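Local coordinates for protein transferrin (PDB 6WB6) that carries ferric iron in the insect Manduca sexta, binding a single Fe(3+) ion per molecule together with carbonate, at residues Gln70-Asp81 and Ile318-Pro329. Residues are numbered along the deposited sequence; the frame is centred on the assembly and turned at random.
Sequences QDFVVFQEYRTD and IHHVADNIPIKP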
loop_
_atom_site.group_PDB
_atom_site.type_symbol
_atom_site.label_atom_id
_atom_site.label_comp_id
_atom_site.label_asym_id
_atom_site.label_seq_id
_atom_site.Cartn_x
_atom_site.Cartn_y
_atom_site.Cartn_z
ATOM N N GLN A 70 -28.283 1.480 1.196
ATOM C CA GLN A 70 -27.881 0.339 2.011
ATOM C C GLN A 70 -28.835 0.160 3.192
ATOM O O GLN A 70 -29.448 1.108 3.674
ATOM C CB GLN A 70 -26.425 0.483 2.484
ATOM C CG GLN A 70 -26.110 1.739 3.263
ATOM C CD GLN A 70 -26.580 1.678 4.707
ATOM O OE1 GLN A 70 -26.748 0.598 5.295
ATOM N NE2 GLN A 70 -26.819 2.846 5.282
ATOM N N ASP A 71 -29.005 -1.096 3.614
ATOM C CA ASP A 71 -29.771 -1.429 4.804
ATOM C C ASP A 71 -28.981 -2.418 5.671
ATOM O O ASP A 71 -29.536 -3.333 6.292
ATOM C CB ASP A 71 -31.177 -1.936 4.437
ATOM C CG ASP A 71 -31.184 -3.265 3.678
ATOM O OD1 ASP A 71 -30.122 -3.782 3.297
ATOM O OD2 ASP A 71 -32.300 -3.789 3.450
ATOM N N PHE A 72 -27.662 -2.211 5.737
ATOM C CA PHE A 72 -26.783 -3.014 6.576
ATOM C C PHE A 72 -27.179 -2.915 8.036
ATOM O O PHE A 72 -27.836 -1.965 8.470
ATOM C CB PHE A 72 -25.333 -2.562 6.448
ATOM C CG PHE A 72 -24.736 -2.829 5.121
ATOM C CD1 PHE A 72 -24.409 -4.112 4.753
ATOM C CD2 PHE A 72 -24.458 -1.804 4.258
ATOM C CE1 PHE A 72 -23.835 -4.375 3.547
ATOM C CE2 PHE A 72 -23.897 -2.062 3.033
ATOM C CZ PHE A 72 -23.580 -3.360 2.679
ATOM N N VAL A 73 -26.740 -3.904 8.808
ATOM C CA VAL A 73 -26.907 -3.887 10.254
ATOM C C VAL A 73 -25.681 -4.539 10.861
ATOM O O VAL A 73 -25.311 -5.650 10.476
ATOM C CB VAL A 73 -28.185 -4.625 10.699
ATOM C CG1 VAL A 73 -28.154 -6.090 10.239
ATOM C CG2 VAL A 73 -28.334 -4.554 12.202
ATOM N N VAL A 74 -25.018 -3.835 11.769
ATOM C CA VAL A 74 -23.972 -4.451 12.578
ATOM C C VAL A 74 -24.661 -5.218 13.695
ATOM O O VAL A 74 -25.165 -4.617 14.640
ATOM C CB VAL A 74 -22.991 -3.417 13.131
ATOM C CG1 VAL A 74 -22.013 -4.092 14.096
ATOM C CG2 VAL A 74 -22.246 -2.743 11.962
ATOM N N PHE A 75 -24.679 -6.553 13.589
ATOM C CA PHE A 75 -25.388 -7.394 14.544
ATOM C C PHE A 75 -24.452 -8.180 15.446
ATOM O O PHE A 75 -24.927 -8.961 16.271
ATOM C CB PHE A 75 -26.332 -8.364 13.806
ATOM C CG PHE A 75 -25.615 -9.367 12.952
ATOM C CD1 PHE A 75 -25.210 -10.577 13.475
ATOM C CD2 PHE A 75 -25.339 -9.091 11.619
ATOM C CE1 PHE A 75 -24.557 -11.493 12.700
ATOM C CE2 PHE A 75 -24.667 -10.008 10.837
ATOM C CZ PHE A 75 -24.283 -11.214 11.384
ATOM N N GLN A 76 -23.143 -8.015 15.301
ATOM C CA GLN A 76 -22.190 -8.784 16.090
ATOM C C GLN A 76 -20.920 -7.983 16.323
ATOM O O GLN A 76 -20.355 -7.425 15.373
ATOM C CB GLN A 76 -21.844 -10.098 15.387
ATOM C CG GLN A 76 -21.269 -11.139 16.311
ATOM C CD GLN A 76 -22.342 -12.026 16.837
ATOM O OE1 GLN A 76 -22.386 -13.216 16.525
ATOM N NE2 GLN A 76 -23.249 -11.452 17.617
ATOM N N GLU A 77 -20.466 -7.951 17.574
ATOM C CA GLU A 77 -19.198 -7.326 17.939
ATOM C C GLU A 77 -18.200 -8.392 18.360
ATOM O O GLU A 77 -18.534 -9.310 19.120
ATOM C CB GLU A 77 -19.370 -6.319 19.082
ATOM C CG GLU A 77 -20.023 -5.026 18.678
ATOM C CD GLU A 77 -20.309 -4.139 19.865
ATOM O OE1 GLU A 77 -21.351 -3.473 19.862
ATOM O OE2 GLU A 77 -19.501 -4.127 20.816
ATOM N N TYR A 78 -16.986 -8.271 17.855
ATOM C CA TYR A 78 -15.845 -9.045 18.327
ATOM C C TYR A 78 -15.105 -8.252 19.401
ATOM O O TYR A 78 -14.611 -7.146 19.140
ATOM C CB TYR A 78 -14.903 -9.358 17.168
ATOM C CG TYR A 78 -15.450 -10.299 16.113
ATOM C CD1 TYR A 78 -16.591 -11.064 16.353
ATOM C CD2 TYR A 78 -14.822 -10.421 14.880
ATOM C CE1 TYR A 78 -17.083 -11.931 15.393
ATOM C CE2 TYR A 78 -15.302 -11.291 13.912
ATOM C CZ TYR A 78 -16.435 -12.035 14.170
ATOM O OH TYR A 78 -16.929 -12.905 13.221
ATOM N N ARG A 79 -15.020 -8.814 20.601
ATOM C CA ARG A 79 -14.426 -8.138 21.740
ATOM C C ARG A 79 -13.281 -8.989 22.285
ATOM O O ARG A 79 -12.956 -10.040 21.744
ATOM C CB ARG A 79 -15.496 -7.868 22.799
ATOM C CG ARG A 79 -16.684 -7.106 22.242
ATOM C CD ARG A 79 -17.690 -6.804 23.321
ATOM N NE ARG A 79 -18.670 -5.810 22.906
ATOM C CZ ARG A 79 -19.689 -5.434 23.670
ATOM N NH1 ARG A 79 -19.861 -5.966 24.871
ATOM N NH2 ARG A 79 -20.527 -4.528 23.250
ATOM N N THR A 80 -12.653 -8.519 23.359
ATOM C CA THR A 80 -11.604 -9.284 24.015
ATOM C C THR A 80 -12.194 -10.010 25.213
ATOM O O THR A 80 -13.217 -9.605 25.769
ATOM C CB THR A 80 -10.465 -8.392 24.494
ATOM O OG1 THR A 80 -11.022 -7.377 25.327
ATOM C CG2 THR A 80 -9.691 -7.778 23.316
ATOM N N ASP A 81 -11.518 -11.085 25.619
ATOM C CA ASP A 81 -11.877 -11.745 26.869
ATOM C C ASP A 81 -11.516 -10.877 28.060
ATOM O O ASP A 81 -12.170 -10.962 29.103
ATOM C CB ASP A 81 -11.200 -13.112 26.930
ATOM C CG ASP A 81 -11.900 -14.139 26.038
ATOM O OD1 ASP A 81 -13.140 -14.275 26.135
ATOM O OD2 ASP A 81 -11.229 -14.800 25.231
ATOM N N ILE A 318 -8.691 -10.977 19.973
ATOM C CA ILE A 318 -10.047 -10.441 19.829
ATOM C C ILE A 318 -10.920 -11.555 19.254
ATOM O O ILE A 318 -11.042 -11.706 18.032
ATOM C CB ILE A 318 -10.082 -9.197 18.936
ATOM C CG1 ILE A 318 -9.161 -8.112 19.502
ATOM C CG2 ILE A 318 -11.484 -8.665 18.820
ATOM C CD1 ILE A 318 -9.152 -6.848 18.655
ATOM N N HIS A 319 -11.557 -12.333 20.138
ATOM C CA HIS A 319 -12.509 -13.333 19.668
ATOM C C HIS A 319 -13.619 -13.621 20.666
ATOM O O HIS A 319 -14.224 -14.694 20.587
ATOM C CB HIS A 319 -11.826 -14.655 19.319
ATOM C CG HIS A 319 -11.124 -15.299 20.472
ATOM N ND1 HIS A 319 -9.766 -15.182 20.677
ATOM C CD2 HIS A 319 -11.591 -16.080 21.472
ATOM C CE1 HIS A 319 -9.428 -15.865 21.757
ATOM N NE2 HIS A 319 -10.517 -16.419 22.257
ATOM N N HIS A 320 -13.918 -12.701 21.577
ATOM C CA HIS A 320 -15.119 -12.810 22.390
ATOM C C HIS A 320 -16.280 -12.238 21.587
ATOM O O HIS A 320 -16.373 -11.026 21.374
ATOM C CB HIS A 320 -14.975 -12.082 23.722
ATOM C CG HIS A 320 -16.184 -12.221 24.598
ATOM N ND1 HIS A 320 -16.334 -13.256 25.495
ATOM C CD2 HIS A 320 -17.314 -11.481 24.685
ATOM C CE1 HIS A 320 -17.503 -13.143 26.102
ATOM N NE2 HIS A 320 -18.110 -12.065 25.641
ATOM N N VAL A 321 -17.146 -13.106 21.114
ATOM C CA VAL A 321 -18.291 -12.671 20.329
ATOM C C VAL A 321 -19.353 -12.180 21.300
ATOM O O VAL A 321 -19.754 -12.906 22.211
ATOM C CB VAL A 321 -18.799 -13.817 19.450
ATOM C CG1 VAL A 321 -19.959 -13.379 18.557
ATOM C CG2 VAL A 321 -17.646 -14.333 18.617
ATOM N N ALA A 322 -19.762 -10.925 21.146
ATOM C CA ALA A 322 -20.805 -10.322 21.963
ATOM C C ALA A 322 -21.970 -9.906 21.080
ATOM O O ALA A 322 -21.769 -9.220 20.067
ATOM C CB ALA A 322 -20.268 -9.108 22.704
ATOM N N ASP A 323 -23.185 -10.310 21.457
ATOM C CA ASP A 323 -24.371 -9.842 20.741
ATOM C C ASP A 323 -24.676 -8.436 21.228
ATOM O O ASP A 323 -24.648 -8.171 22.435
ATOM C CB ASP A 323 -25.604 -10.733 20.954
ATOM C CG ASP A 323 -25.361 -12.198 20.621
ATOM O OD1 ASP A 323 -24.833 -12.511 19.524
ATOM O OD2 ASP A 323 -25.730 -13.042 21.471
ATOM N N ASN A 324 -24.961 -7.541 20.296
ATOM C CA ASN A 324 -25.299 -6.170 20.618
ATOM C C ASN A 324 -26.765 -5.942 20.310
ATOM O O ASN A 324 -27.470 -6.816 19.807
ATOM C CB ASN A 324 -24.413 -5.190 19.843
ATOM C CG ASN A 324 -24.146 -5.652 18.424
ATOM O OD1 ASN A 324 -23.797 -6.811 18.208
ATOM N ND2 ASN A 324 -24.305 -4.753 17.450
ATOM N N ILE A 325 -27.220 -4.747 20.632
ATOM C CA ILE A 325 -28.515 -4.279 20.164
ATOM C C ILE A 325 -28.261 -3.915 18.703
ATOM O O ILE A 325 -27.593 -2.909 18.432
ATOM C CB ILE A 325 -29.036 -3.113 21.024
ATOM C CG1 ILE A 325 -29.129 -3.554 22.497
ATOM C CG2 ILE A 325 -30.390 -2.649 20.533
ATOM C CD1 ILE A 325 -29.375 -2.427 23.483
ATOM N N PRO A 326 -28.712 -4.741 17.728
ATOM C CA PRO A 326 -28.356 -4.481 16.326
ATOM C C PRO A 326 -28.431 -3.001 16.001
ATOM O O PRO A 326 -29.337 -2.307 16.472
ATOM C CB PRO A 326 -29.398 -5.291 15.545
ATOM C CG PRO A 326 -29.755 -6.411 16.459
ATOM C CD PRO A 326 -29.685 -5.843 17.849
ATOM N N ILE A 327 -27.488 -2.506 15.212
ATOM C CA ILE A 327 -27.351 -1.066 15.006
ATOM C C ILE A 327 -26.862 -0.818 13.596
ATOM O O ILE A 327 -26.016 -1.554 13.081
ATOM C CB ILE A 327 -26.384 -0.452 16.035
ATOM C CG1 ILE A 327 -26.246 1.058 15.827
ATOM C CG2 ILE A 327 -25.024 -1.137 15.944
ATOM C CD1 ILE A 327 -25.637 1.764 17.022
ATOM N N LYS A 328 -27.388 0.227 12.972
ATOM C CA LYS A 328 -26.881 0.616 11.667
ATOM C C LYS A 328 -25.395 0.952 11.782
ATOM O O LYS A 328 -24.928 1.341 12.852
ATOM C CB LYS A 328 -27.644 1.823 11.128
ATOM C CG LYS A 328 -29.142 1.580 10.892
ATOM C CD LYS A 328 -29.379 0.728 9.646
ATOM C CE LYS A 328 -29.040 1.471 8.341
ATOM N NZ LYS A 328 -28.068 0.688 7.490
ATOM N N PRO A 329 -24.631 0.803 10.702
ATOM C CA PRO A 329 -23.180 0.989 10.836
ATOM C C PRO A 329 -22.802 2.407 11.205
ATOM O O PRO A 329 -21.957 2.611 12.087
ATOM C CB PRO A 329 -22.632 0.572 9.459
ATOM C CG PRO A 329 -23.843 0.630 8.533
ATOM C CD PRO A 329 -25.014 0.310 9.371
HETATM O O HOH W 1 -10.871 -12.606 22.848
#
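Glu77 and Ala322 pair through two backbone hydrogen bonds, Ala322 N to Glu77 O (2.9 Å) being almost straight at 179°. The strands 72-79 and 320-327 run antiparallel, 147° between their directions. Arg79 and His320 form the next hydrogen-bonded pair, where His319 and His320 both face Arg79 in a classic beta bulge. Toward the other end Val74 pairs with Ile327, and between these pairs strand 320-327 bows out around Asn324. Asn324 points across to strand 72-79, CG lying between the backbone N and carbonyl carbon (chi1 39°), and ND2 donates to Val74 O (2.9 Å) from the face of that carbonyl opposite Ile327 N. Arg79, extended from CG to NE, lays one guanidinium face over Ala322 CB while NE and NH2 hold Glu77 OE2 in a side-on salt bridge, both nitrogens on the one oxygen. On the other side of the sheet, Gln76 bends at chi2, passes Val321 CG1, and its NE2 donates a hydrogen bond to the anti lone pair of Asp323 OD1 (2.7 Å). Lys328 curls back so that NZ bonds Phe72 O (2.8 Å) and an in-plane lone pair of Gln70 OE1 (2.6 Å). The Ile318 side chain lies about 10 Å from the bound iron. Strand 320-327 edges this four-stranded antiparallel sheet of the N-terminal transferrin lobe; strand 275-279 flanks 72-79 across from it. Helix 286-300 packs on Phe75, Gln76 and Val321, and helix 39-47 covers Phe72.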